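Probable arabinosyltransferase C (Mycobacterium tuberculosis, PDB 3PTY) probably polymerises arabinose into the arabinan of arabinogalactan; this chain is its C-terminal extracellular domain, a lectin-like carbohydrate-binding module. Local coordinates at residues A61-F67 / P143-G149; T130-W136 / W239-P244; S175-R179 / V228-Q232; R179-A183 / S216-S220. One frame throughout, in Å; residues are numbered along the deposited sequence.

Interaction 1 (A61-F67 / P143-G149); sequences AGLSEAF and PAMLRSG
Arg147 O accepts two backbone N-H groups from neighbouring residues. Leu63 N lies 2.8 Å from Arg147 O, in the carbonyl plane and on a lone pair. Gly62 N sits 3.0 Å from Arg147 O, but that bond is weak, with an angle of only 123° at the hydrogen. The return bond runs from Arg147 N to Leu63 O. One rung further along, Glu65 and Met145 pair through both their N-H and C=O groups; Glu65 N to Met145 O is 2.8 Å and almost straight at 177°.

Leu63, Glu65, Met145 and Arg147 share one face of the sheet. The Arg147 chain bends at chi3 (75°), which lays the guanidinium over Leu63 CB. Met145 CG packs 3.3 Å from Glu65 OE1. On the other face, Phe67 turns one ring face to Leu146. Leu146 CB stands 3.8 Å from the ring centroid, close to the ring normal, in a CH-pi contact. Strand 224-231 flanks strand 144-152 on its other side, and Ala229 touches Phe67; Ile240 and Leu242 of strand 240-242 pack on Phe67 and Leu146. Gly62 and Leu63 both oppose Arg147, a classic beta bulge at the outermost strand of the antiparallel sheet in this beta-sandwich domain.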
loop_
_atom_site.group_PDB
_atom_site.type_symbol
_atom_site.label_atom_id
_atom_site.label_comp_id
_atom_site.label_asym_id
_atom_site.label_seq_id
_atom_site.Cartn_x
_atom_site.Cartn_y
_atom_site.Cartn_z
ATOM N N ALA A 61 -28.238 23.264 -15.818
ATOM C CA ALA A 61 -29.460 23.902 -16.317
ATOM C C ALA A 61 -29.865 25.167 -15.562
ATOM O O ALA A 61 -30.597 26.000 -16.091
ATOM C CB ALA A 61 -30.614 22.908 -16.333
ATOM N N GLY A 62 -29.405 25.315 -14.326
ATOM C CA GLY A 62 -29.741 26.502 -13.553
ATOM C C GLY A 62 -28.812 27.636 -13.931
ATOM O O GLY A 62 -29.233 28.662 -14.485
ATOM N N LEU A 63 -27.532 27.442 -13.642
ATOM C CA LEU A 63 -26.520 28.440 -13.950
ATOM C C LEU A 63 -25.167 27.772 -14.078
ATOM O O LEU A 63 -24.807 26.902 -13.286
ATOM C CB LEU A 63 -26.440 29.490 -12.843
ATOM C CG LEU A 63 -25.207 30.394 -12.961
ATOM C CD1 LEU A 63 -25.510 31.539 -13.907
ATOM C CD2 LEU A 63 -24.776 30.924 -11.602
ATOM N N SER A 64 -24.417 28.184 -15.084
ATOM C CA SER A 64 -23.043 27.762 -15.220
ATOM C C SER A 64 -22.215 28.993 -15.563
ATOM O O SER A 64 -22.410 29.610 -16.607
ATOM C CB SER A 64 -22.923 26.722 -16.329
ATOM O OG SER A 64 -21.570 26.537 -16.698
ATOM N N GLU A 65 -21.310 29.364 -14.669
ATOM C CA GLU A 65 -20.368 30.431 -14.955
ATOM C C GLU A 65 -18.970 29.849 -14.918
ATOM O O GLU A 65 -18.496 29.444 -13.864
ATOM C CB GLU A 65 -20.501 31.554 -13.925
ATOM C CG GLU A 65 -19.472 32.663 -14.092
ATOM C CD GLU A 65 -19.543 33.695 -12.971
ATOM O OE1 GLU A 65 -19.699 33.300 -11.798
ATOM O OE2 GLU A 65 -19.429 34.898 -13.261
ATOM N N ALA A 66 -18.319 29.801 -16.074
ATOM C CA ALA A 66 -16.984 29.228 -16.190
ATOM C C ALA A 66 -16.880 27.783 -15.671
ATOM O O ALA A 66 -15.811 27.347 -15.250
ATOM C CB ALA A 66 -15.944 30.138 -15.520
ATOM N N PHE A 67 -17.992 27.052 -15.704
ATOM C CA PHE A 67 -17.980 25.596 -15.527
ATOM C C PHE A 67 -18.281 24.974 -16.886
ATOM O O PHE A 67 -19.337 25.244 -17.463
ATOM C CB PHE A 67 -19.069 25.151 -14.548
ATOM C CG PHE A 67 -18.611 25.034 -13.110
ATOM C CD1 PHE A 67 -18.527 26.157 -12.293
ATOM C CD2 PHE A 67 -18.303 23.795 -12.571
ATOM C CE1 PHE A 67 -18.135 26.043 -10.966
ATOM C CE2 PHE A 67 -17.899 23.674 -11.247
ATOM C CZ PHE A 67 -17.815 24.794 -10.444
ATOM N N PRO A 143 -13.577 33.704 -11.738
ATOM C CA PRO A 143 -14.565 33.186 -10.783
ATOM C C PRO A 143 -15.508 32.207 -11.480
ATOM O O PRO A 143 -15.806 32.385 -12.660
ATOM C CB PRO A 143 -15.339 34.440 -10.356
ATOM C CG PRO A 143 -14.450 35.589 -10.694
ATOM C CD PRO A 143 -13.666 35.168 -11.898
ATOM N N ALA A 144 -15.979 31.192 -10.764
ATOM C CA ALA A 144 -16.829 30.182 -11.384
ATOM C C ALA A 144 -17.920 29.749 -10.424
ATOM O O ALA A 144 -17.715 29.713 -9.208
ATOM C CB ALA A 144 -15.995 28.989 -11.831
ATOM N N MET A 145 -19.090 29.441 -10.969
ATOM C CA MET A 145 -20.222 29.041 -10.142
ATOM C C MET A 145 -21.072 28.056 -10.901
ATOM O O MET A 145 -21.153 28.121 -12.123
ATOM C CB MET A 145 -21.107 30.238 -9.807
ATOM C CG MET A 145 -20.404 31.399 -9.148
ATOM S SD MET A 145 -21.630 32.646 -8.708
ATOM C CE MET A 145 -22.695 31.681 -7.634
ATOM N N LEU A 146 -21.741 27.169 -10.174
ATOM C CA LEU A 146 -22.634 26.212 -10.807
ATOM C C LEU A 146 -23.892 26.031 -9.981
ATOM O O LEU A 146 -23.838 25.952 -8.755
ATOM C CB LEU A 146 -21.939 24.863 -10.979
ATOM C CG LEU A 146 -22.756 23.745 -11.640
ATOM C CD1 LEU A 146 -23.026 24.068 -13.113
ATOM C CD2 LEU A 146 -22.025 22.425 -11.537
ATOM N N ARG A 147 -25.025 25.959 -10.668
ATOM C CA ARG A 147 -26.282 25.563 -10.059
ATOM C C ARG A 147 -26.959 24.630 -11.041
ATOM O O ARG A 147 -27.294 25.037 -12.154
ATOM C CB ARG A 147 -27.170 26.788 -9.803
ATOM C CG ARG A 147 -28.530 26.452 -9.223
ATOM C CD ARG A 147 -29.256 27.706 -8.721
ATOM N NE ARG A 147 -29.786 28.526 -9.813
ATOM C CZ ARG A 147 -29.320 29.724 -10.149
ATOM N NH1 ARG A 147 -28.302 30.259 -9.480
ATOM N NH2 ARG A 147 -29.876 30.389 -11.154
ATOM N N SER A 148 -27.141 23.375 -10.647
ATOM C CA SER A 148 -27.759 22.402 -11.533
ATOM C C SER A 148 -29.263 22.632 -11.594
ATOM O O SER A 148 -29.825 23.387 -10.797
ATOM C CB SER A 148 -27.484 20.970 -11.051
ATOM O OG SER A 148 -28.342 20.626 -9.964
ATOM N N GLY A 149 -29.913 21.968 -12.542
ATOM C CA GLY A 149 -31.356 21.872 -12.528
ATOM C C GLY A 149 -31.769 20.941 -11.403
ATOM O O GLY A 149 -30.921 20.335 -10.719
#

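Interaction 2 (T130-W136 / W239-P244); sequences TPVLGSW and WIALTP. With PO4 (phosphate ion), chain D.
Trp136 turns its edge to the face of Trp239 in a T-shaped pair. Their five-membered rings have centroids 4.8 Å apart and planes at 75°. Trp136 CD1 leads, 3.6 Å from Trp239 CD1. Trp136 CB lies over the same indole in a CH-pi contact, near its rim. With chi1 at 53°, Trp239 CG sits between its own backbone N and carbonyl carbon, which brings the ring under Trp136. The indole N-H then points outward in the ring plane. Trp239 NE1 donates to phosphate O4 at 2.8 Å, almost straight at 175°. The ion probably comes from the crystallisation liquor, and Arg172 also binds it.

At the far end, Pro131 and Pro244 meet ring to ring, with Pro131 CD 3.7 Å from Pro244 CG. Thr130 and Thr243 touch by their methyls, CG2 to CG2 at 4.0 Å. Between these ends, Leu133 and Leu242 form a two-bond antiparallel pair.

Ser135 N donates to Ile240 O, 2.8 Å away. Ser135 OG accepts from Ile240 N at 2.9 Å, so the hydroxyl stands in for a strand carbonyl. It is also hydrogen-bonded to Asp231 OD2, probably as donor. The buried Pro131 O has no partner in the model. The Ser135 hydroxyl thus ties strand pairing to a calcium-binding carboxylate.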
loop_
_atom_site.group_PDB
_atom_site.type_symbol
_atom_site.label_atom_id
_atom_site.label_comp_id
_atom_site.label_asym_id
_atom_site.label_seq_id
_atom_site.Cartn_x
_atom_site.Cartn_y
_atom_site.Cartn_z
ATOM N N THR A 130 -23.431 10.326 -18.521
ATOM C CA THR A 130 -22.887 11.085 -17.401
ATOM C C THR A 130 -22.276 12.402 -17.842
ATOM O O THR A 130 -21.120 12.443 -18.246
ATOM C CB THR A 130 -21.807 10.279 -16.659
ATOM O OG1 THR A 130 -22.290 8.951 -16.415
ATOM C CG2 THR A 130 -21.468 10.948 -15.328
ATOM N N PRO A 131 -23.055 13.487 -17.764
ATOM C CA PRO A 131 -22.488 14.811 -18.031
ATOM C C PRO A 131 -21.467 15.160 -16.955
ATOM O O PRO A 131 -21.556 14.663 -15.831
ATOM C CB PRO A 131 -23.688 15.764 -17.909
ATOM C CG PRO A 131 -24.826 14.968 -17.380
ATOM C CD PRO A 131 -24.427 13.532 -17.231
ATOM N N VAL A 132 -20.518 16.019 -17.303
ATOM C CA VAL A 132 -19.510 16.494 -16.367
ATOM C C VAL A 132 -19.386 17.990 -16.563
ATOM O O VAL A 132 -19.444 18.459 -17.695
ATOM C CB VAL A 132 -18.114 15.903 -16.683
ATOM C CG1 VAL A 132 -17.139 16.240 -15.566
ATOM C CG2 VAL A 132 -18.190 14.416 -16.880
ATOM N N LEU A 133 -19.211 18.733 -15.473
ATOM C CA LEU A 133 -18.879 20.157 -15.560
ATOM C C LEU A 133 -17.781 20.508 -14.553
ATOM O O LEU A 133 -17.859 20.114 -13.384
ATOM C CB LEU A 133 -20.118 21.024 -15.319
ATOM C CG LEU A 133 -21.204 21.022 -16.403
ATOM C CD1 LEU A 133 -22.415 21.835 -15.951
ATOM C CD2 LEU A 133 -20.666 21.544 -17.756
ATOM N N GLY A 134 -16.757 21.235 -15.003
ATOM C CA GLY A 134 -15.640 21.590 -14.135
ATOM C C GLY A 134 -15.150 23.018 -14.315
ATOM O O GLY A 134 -15.334 23.618 -15.377
ATOM N N SER A 135 -14.508 23.561 -13.285
ATOM C CA SER A 135 -14.061 24.957 -13.316
ATOM C C SER A 135 -12.557 25.106 -13.522
ATOM O O SER A 135 -12.022 26.205 -13.378
ATOM C CB SER A 135 -14.465 25.677 -12.027
ATOM O OG SER A 135 -13.794 25.105 -10.914
ATOM N N TRP A 136 -11.865 24.015 -13.843
ATOM C CA TRP A 136 -10.436 24.130 -14.110
ATOM C C TRP A 136 -10.196 24.789 -15.464
ATOM O O TRP A 136 -10.968 24.598 -16.405
ATOM C CB TRP A 136 -9.732 22.774 -14.086
ATOM C CG TRP A 136 -8.278 22.884 -14.471
ATOM C CD1 TRP A 136 -7.225 23.131 -13.636
ATOM C CD2 TRP A 136 -7.725 22.774 -15.791
ATOM N NE1 TRP A 136 -6.048 23.171 -14.354
ATOM C CE2 TRP A 136 -6.329 22.955 -15.679
ATOM C CE3 TRP A 136 -8.272 22.535 -17.054
ATOM C CZ2 TRP A 136 -5.477 22.908 -16.781
ATOM C CZ3 TRP A 136 -7.421 22.489 -18.152
ATOM C CH2 TRP A 136 -6.041 22.674 -18.005
ATOM N N TRP A 239 -9.924 24.164 -7.991
ATOM C CA TRP A 239 -10.979 24.032 -8.989
ATOM C C TRP A 239 -11.909 22.890 -8.596
ATOM O O TRP A 239 -11.586 22.093 -7.715
ATOM C CB TRP A 239 -10.380 23.788 -10.381
ATOM C CG TRP A 239 -9.422 22.638 -10.416
ATOM C CD1 TRP A 239 -8.073 22.688 -10.207
ATOM C CD2 TRP A 239 -9.739 21.262 -10.661
ATOM N NE1 TRP A 239 -7.533 21.432 -10.308
ATOM C CE2 TRP A 239 -8.533 20.538 -10.586
ATOM C CE3 TRP A 239 -10.925 20.574 -10.938
ATOM C CZ2 TRP A 239 -8.477 19.158 -10.781
ATOM C CZ3 TRP A 239 -10.868 19.204 -11.129
ATOM C CH2 TRP A 239 -9.650 18.510 -11.051
ATOM N N ILE A 240 -13.059 22.814 -9.252
ATOM C CA ILE A 240 -14.085 21.831 -8.907
ATOM C C ILE A 240 -14.647 21.185 -10.168
ATOM O O ILE A 240 -14.932 21.878 -11.138
ATOM C CB ILE A 240 -15.267 22.505 -8.171
ATOM C CG1 ILE A 240 -14.773 23.274 -6.943
ATOM C CG2 ILE A 240 -16.305 21.457 -7.751
ATOM C CD1 ILE A 240 -15.853 24.126 -6.273
ATOM N N ALA A 241 -14.805 19.865 -10.154
ATOM C CA ALA A 241 -15.516 19.175 -11.229
ATOM C C ALA A 241 -16.580 18.269 -10.619
ATOM O O ALA A 241 -16.314 17.575 -9.636
ATOM C CB ALA A 241 -14.553 18.363 -12.091
ATOM N N LEU A 242 -17.776 18.274 -11.202
ATOM C CA LEU A 242 -18.904 17.529 -10.646
ATOM C C LEU A 242 -19.603 16.683 -11.696
ATOM O O LEU A 242 -19.506 16.951 -12.891
ATOM C CB LEU A 242 -19.940 18.482 -10.033
ATOM C CG LEU A 242 -19.494 19.420 -8.903
ATOM C CD1 LEU A 242 -20.636 20.346 -8.527
ATOM C CD2 LEU A 242 -19.027 18.630 -7.693
ATOM N N THR A 243 -20.315 15.666 -11.227
ATOM C CA THR A 243 -21.200 14.869 -12.066
ATOM C C THR A 243 -22.531 14.839 -11.318
ATOM O O THR A 243 -22.599 15.316 -10.184
ATOM C CB THR A 243 -20.659 13.441 -12.254
ATOM O OG1 THR A 243 -20.376 12.876 -10.970
ATOM C CG2 THR A 243 -19.376 13.454 -13.094
ATOM N N PRO A 244 -23.595 14.305 -11.942
ATOM C CA PRO A 244 -24.915 14.417 -11.296
ATOM C C PRO A 244 -25.091 13.560 -10.050
ATOM O O PRO A 244 -24.335 12.609 -9.840
ATOM C CB PRO A 244 -25.886 13.963 -12.399
ATOM C CG PRO A 244 -25.168 14.289 -13.678
ATOM C CD PRO A 244 -23.716 13.925 -13.359
HETATM P P PO4 D . -4.025 19.722 -10.694
HETATM O O1 PO4 D . -2.879 19.309 -9.797
HETATM O O2 PO4 D . -4.980 18.559 -10.860
HETATM O O3 PO4 D . -3.484 20.116 -12.051
HETATM O O4 PO4 D . -4.746 20.902 -10.080
#

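Interaction 3 (S175-R179 / V228-Q232); sequences SREVR and VADDQ. With CA (calcium ion), chain C.
Glu177 lies along the backbone of Asp230, and its extended chain runs alongside that residue's carbonyl oxygen. CB and CG of Glu177 both approach Asp230 O to 3.4 Å. Glu177 CG is anti to its carbonyl carbon (chi1 -70°), and the chain stays straight at chi2 (175°). This brings Glu177 OE1 within 3.1 Å of Asp230 O. Both are acceptors and do not bond. The carboxylate has other partners: OE1 bonds to His238 NE2 and OE2 to Asp174 N.

Behind it, Asp230 N donates to Glu177 O at 2.9 Å. Arg179 and Val228 pair through two backbone bonds. Val228 CG2 lies 3.8 Å from Arg179 CB. The Arg179 chain then bends away, and its NH2 bonds to Ser196. Val178 CG2 touches Ala229 CB on the opposite face of the sheet.

The CB of Asp231 points away from segment 175-179. Its carboxylate grips calcium with both oxygens; OD1 and OD2 each lie 2.6 Å from the metal. OD2 also bonds to Ser135 OG. Three waters and the backbone oxygens of Asp233 and His238 complete seven ligands. Water 1 also donates to Asp231 O at 2.7 Å. Glu177 is a second-shell residue, probably steadying the His238 ligand. The arrangement is a calcium site at the end of a beta-sandwich strand.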
loop_
_atom_site.group_PDB
_atom_site.type_symbol
_atom_site.label_atom_id
_atom_site.label_comp_id
_atom_site.label_asym_id
_atom_site.label_seq_id
_atom_site.Cartn_x
_atom_site.Cartn_y
_atom_site.Cartn_z
ATOM N N SER A 175 -15.351 22.261 1.996
ATOM C CA SER A 175 -16.648 21.600 2.075
ATOM C C SER A 175 -17.798 22.583 1.898
ATOM O O SER A 175 -18.893 22.205 1.483
ATOM C CB SER A 175 -16.790 20.816 3.387
ATOM O OG SER A 175 -16.981 21.687 4.486
ATOM N N ARG A 176 -17.551 23.850 2.204
ATOM C CA ARG A 176 -18.586 24.868 2.034
ATOM C C ARG A 176 -18.819 25.229 0.557
ATOM O O ARG A 176 -19.826 25.845 0.215
ATOM C CB ARG A 176 -18.217 26.126 2.822
ATOM C CG ARG A 176 -16.820 26.630 2.505
ATOM C CD ARG A 176 -16.574 28.032 3.041
ATOM N NE ARG A 176 -15.432 28.647 2.371
ATOM C CZ ARG A 176 -15.517 29.341 1.239
ATOM N NH1 ARG A 176 -16.694 29.517 0.652
ATOM N NH2 ARG A 176 -14.425 29.861 0.696
ATOM N N GLU A 177 -17.895 24.841 -0.319
ATOM C CA GLU A 177 -17.969 25.266 -1.720
ATOM C C GLU A 177 -18.890 24.406 -2.582
ATOM O O GLU A 177 -19.217 24.786 -3.705
ATOM C CB GLU A 177 -16.578 25.311 -2.353
ATOM C CG GLU A 177 -15.694 26.434 -1.836
ATOM C CD GLU A 177 -14.294 26.362 -2.416
ATOM O OE1 GLU A 177 -14.084 26.870 -3.534
ATOM O OE2 GLU A 177 -13.401 25.797 -1.754
ATOM N N VAL A 178 -19.288 23.243 -2.072
ATOM C CA VAL A 178 -20.203 22.368 -2.800
ATOM C C VAL A 178 -21.331 21.941 -1.876
ATOM O O VAL A 178 -21.099 21.345 -0.824
ATOM C CB VAL A 178 -19.490 21.114 -3.361
ATOM C CG1 VAL A 178 -20.492 20.208 -4.085
ATOM C CG2 VAL A 178 -18.362 21.512 -4.306
ATOM N N ARG A 179 -22.557 22.268 -2.256
ATOM C CA ARG A 179 -23.689 21.974 -1.393
ATOM C C ARG A 179 -24.806 21.308 -2.163
ATOM O O ARG A 179 -24.913 21.454 -3.379
ATOM C CB ARG A 179 -24.200 23.258 -0.719
ATOM C CG ARG A 179 -23.138 23.956 0.132
ATOM C CD ARG A 179 -23.713 25.134 0.914
ATOM N NE ARG A 179 -24.730 24.675 1.845
ATOM C CZ ARG A 179 -24.540 24.489 3.149
ATOM N NH1 ARG A 179 -23.367 24.750 3.712
ATOM N NH2 ARG A 179 -25.540 24.048 3.893
ATOM N N VAL A 228 -25.115 22.918 -5.985
ATOM C CA VAL A 228 -24.601 24.266 -6.173
ATOM C C VAL A 228 -23.134 24.268 -5.790
ATOM O O VAL A 228 -22.735 23.634 -4.812
ATOM C CB VAL A 228 -25.381 25.310 -5.351
ATOM C CG1 VAL A 228 -26.857 25.324 -5.769
ATOM C CG2 VAL A 228 -25.243 25.033 -3.864
ATOM N N ALA A 229 -22.327 24.957 -6.582
ATOM C CA ALA A 229 -20.900 24.999 -6.336
ATOM C C ALA A 229 -20.400 26.411 -6.571
ATOM O O ALA A 229 -20.880 27.112 -7.462
ATOM C CB ALA A 229 -20.161 24.003 -7.245
ATOM N N ASP A 230 -19.426 26.817 -5.770
ATOM C CA ASP A 230 -18.899 28.167 -5.840
ATOM C C ASP A 230 -17.384 28.090 -5.778
ATOM O O ASP A 230 -16.811 27.649 -4.778
ATOM C CB ASP A 230 -19.451 29.009 -4.687
ATOM C CG ASP A 230 -19.139 30.484 -4.840
ATOM O OD1 ASP A 230 -18.832 30.915 -5.973
ATOM O OD2 ASP A 230 -19.201 31.212 -3.827
ATOM N N ASP A 231 -16.740 28.490 -6.867
ATOM C CA ASP A 231 -15.291 28.468 -6.951
ATOM C C ASP A 231 -14.755 29.868 -7.242
ATOM O O ASP A 231 -14.499 30.229 -8.401
ATOM C CB ASP A 231 -14.851 27.491 -8.036
ATOM C CG ASP A 231 -13.369 27.517 -8.264
ATOM O OD1 ASP A 231 -12.653 28.099 -7.424
ATOM O OD2 ASP A 231 -12.919 26.954 -9.285
ATOM N N GLN A 232 -14.582 30.640 -6.175
ATOM C CA GLN A 232 -14.118 32.022 -6.252
ATOM C C GLN A 232 -12.612 32.130 -6.048
ATOM O O GLN A 232 -12.040 33.211 -6.158
ATOM C CB GLN A 232 -14.817 32.865 -5.186
ATOM C CG GLN A 232 -16.324 32.923 -5.329
ATOM C CD GLN A 232 -16.756 33.684 -6.564
ATOM O OE1 GLN A 232 -16.211 34.743 -6.876
ATOM N NE2 GLN A 232 -17.742 33.150 -7.277
HETATM CA CA CA C . -10.712 28.338 -9.179
HETATM O O HOH W 1 -12.243 30.164 -9.948
HETATM O O HOH W 2 -8.452 29.081 -10.129
HETATM O O HOH W 3 -10.607 27.304 -11.600
#

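Interaction 4 (R179-A183 / S216-S220); sequences RLQWA and SAIPS
The backbones of segment 179-183 and loop 216-220 stay well apart, with CA atoms no nearer than 7.3 Å, between Trp182 and Ile218. Side chains therefore make the contact, with no backbone bond between the two segments.

Trp182 carries most of it. A chi1 of 57° turns the indole so that one face meets the loop. Pro219 comes down on that face. Pro219 CD stands 3.2 Å from Trp182 CE2, a tight approach. It lies 3.5 Å from the centroid of the five-membered ring, 20° off the normal, a CH-pi contact. Pro219 CG follows along the same side, 3.5 Å from Trp182 NE1. The two side chains meet at about a right angle. Ala217 O reaches the six-membered end of the indole obliquely, 3.8 Å from Trp182 CH2.

Ile218 works on the inner side. Its CD1 lies 3.9 Å from Leu180 CD2, and these two chains also cross at roughly a right angle. Ile218 CG2 brushes Trp182 CB at 4.2 Å. Met197 of strand 195-202 and Ala222 also pack on Trp182. The loop joins strand 209-214 to strand 224-231, which lies beside strand 178-183. Strands 178-183, 195-202, 209-214 and 224-231 thus form a Greek key, and this proline-on-tryptophan contact fastens its long connection to the first strand.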
loop_
_atom_site.group_PDB
_atom_site.type_symbol
_atom_site.label_atom_id
_atom_site.label_comp_id
_atom_site.label_asym_id
_atom_site.label_seq_id
_atom_site.Cartn_x
_atom_site.Cartn_y
_atom_site.Cartn_z
ATOM N N ARG A 179 -22.557 22.268 -2.256
ATOM C CA ARG A 179 -23.689 21.974 -1.393
ATOM C C ARG A 179 -24.806 21.308 -2.163
ATOM O O ARG A 179 -24.913 21.454 -3.379
ATOM C CB ARG A 179 -24.200 23.258 -0.719
ATOM C CG ARG A 179 -23.138 23.956 0.132
ATOM C CD ARG A 179 -23.713 25.134 0.914
ATOM N NE ARG A 179 -24.730 24.675 1.845
ATOM C CZ ARG A 179 -24.540 24.489 3.149
ATOM N NH1 ARG A 179 -23.367 24.750 3.712
ATOM N NH2 ARG A 179 -25.540 24.048 3.893
ATOM N N LEU A 180 -25.624 20.565 -1.434
ATOM C CA LEU A 180 -26.826 19.969 -1.977
ATOM C C LEU A 180 -28.004 20.738 -1.402
ATOM O O LEU A 180 -28.156 20.818 -0.184
ATOM C CB LEU A 180 -26.919 18.507 -1.527
ATOM C CG LEU A 180 -28.162 17.717 -1.948
ATOM C CD1 LEU A 180 -28.019 17.202 -3.370
ATOM C CD2 LEU A 180 -28.390 16.565 -0.984
ATOM N N GLN A 181 -28.830 21.311 -2.268
ATOM C CA GLN A 181 -30.046 21.981 -1.823
ATOM C C GLN A 181 -31.239 21.068 -2.065
ATOM O O GLN A 181 -31.248 20.300 -3.024
ATOM C CB GLN A 181 -30.237 23.300 -2.574
ATOM C CG GLN A 181 -29.123 24.312 -2.358
ATOM C CD GLN A 181 -29.416 25.647 -3.015
ATOM O OE1 GLN A 181 -30.282 25.744 -3.880
ATOM N NE2 GLN A 181 -28.691 26.686 -2.608
ATOM N N TRP A 182 -32.236 21.144 -1.188
ATOM C CA TRP A 182 -33.466 20.383 -1.366
ATOM C C TRP A 182 -34.681 21.300 -1.407
ATOM O O TRP A 182 -34.610 22.474 -1.016
ATOM C CB TRP A 182 -33.634 19.335 -0.260
ATOM C CG TRP A 182 -33.635 19.910 1.133
ATOM C CD1 TRP A 182 -34.635 20.639 1.726
ATOM C CD2 TRP A 182 -32.599 19.778 2.114
ATOM N NE1 TRP A 182 -34.272 20.976 3.010
ATOM C CE2 TRP A 182 -33.028 20.457 3.271
ATOM C CE3 TRP A 182 -31.346 19.150 2.124
ATOM C CZ2 TRP A 182 -32.248 20.527 4.429
ATOM C CZ3 TRP A 182 -30.570 19.224 3.279
ATOM C CH2 TRP A 182 -31.026 19.910 4.411
ATOM N N ALA A 183 -35.803 20.753 -1.858
ATOM C CA ALA A 183 -37.019 21.537 -2.021
ATOM C C ALA A 183 -38.237 20.642 -2.177
ATOM O O ALA A 183 -38.122 19.491 -2.615
ATOM C CB ALA A 183 -36.891 22.460 -3.241
ATOM N N SER A 216 -30.419 10.763 5.599
ATOM C CA SER A 216 -31.142 11.070 6.834
ATOM C C SER A 216 -31.216 12.569 7.102
ATOM O O SER A 216 -32.108 13.030 7.795
ATOM C CB SER A 216 -30.510 10.354 8.034
ATOM O OG SER A 216 -29.220 10.874 8.315
ATOM N N ALA A 217 -30.280 13.334 6.553
ATOM C CA ALA A 217 -30.275 14.778 6.778
ATOM C C ALA A 217 -31.324 15.510 5.938
ATOM O O ALA A 217 -31.674 16.652 6.235
ATOM C CB ALA A 217 -28.884 15.356 6.509
ATOM N N ILE A 218 -31.811 14.864 4.881
ATOM C CA ILE A 218 -32.790 15.496 3.996
ATOM C C ILE A 218 -34.205 15.335 4.541
ATOM O O ILE A 218 -34.648 14.219 4.796
ATOM C CB ILE A 218 -32.742 14.901 2.577
ATOM C CG1 ILE A 218 -31.317 14.950 2.020
ATOM C CG2 ILE A 218 -33.705 15.650 1.653
ATOM C CD1 ILE A 218 -31.210 14.426 0.591
ATOM N N PRO A 219 -34.926 16.454 4.723
ATOM C CA PRO A 219 -36.276 16.356 5.293
ATOM C C PRO A 219 -37.193 15.472 4.446
ATOM O O PRO A 219 -37.091 15.461 3.221
ATOM C CB PRO A 219 -36.775 17.810 5.284
ATOM C CG PRO A 219 -35.531 18.645 5.247
ATOM C CD PRO A 219 -34.540 17.844 4.434
ATOM N N SER A 220 -38.099 14.762 5.106
ATOM C CA SER A 220 -38.969 13.788 4.447
ATOM C C SER A 220 -39.922 14.400 3.425
ATOM O O SER A 220 -40.416 13.704 2.541
ATOM C CB SER A 220 -39.774 13.013 5.496
ATOM O OG SER A 220 -40.642 13.885 6.202
#

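In the fold
All four contacts reach one antiparallel sheet; interaction 4 ties a loop to it. Interactions 1 and 3 are neighbours, their centres 11 Å apart; Ala144 O lies 2.8 Å from Asp231 N and Leu146 O 2.8 Å from Ala229 N, both probable hydrogen bonds. Interaction 2 packs against interaction 1, with Phe67 CE2 3.5 Å from Ile240 O. It reaches the calcium site of interaction 3 through Ser135 OG, 2.6 Å from Asp231 OD2. Ala144 and Trp239 also lie near the metal, their side chains about 6 and 5 Å away. Interaction 4 shares Arg179 with interaction 3, at centres 16 Å apart. None of these segments holds residues of the arabinofuranoside pocket, such as Asn22 and Arg337.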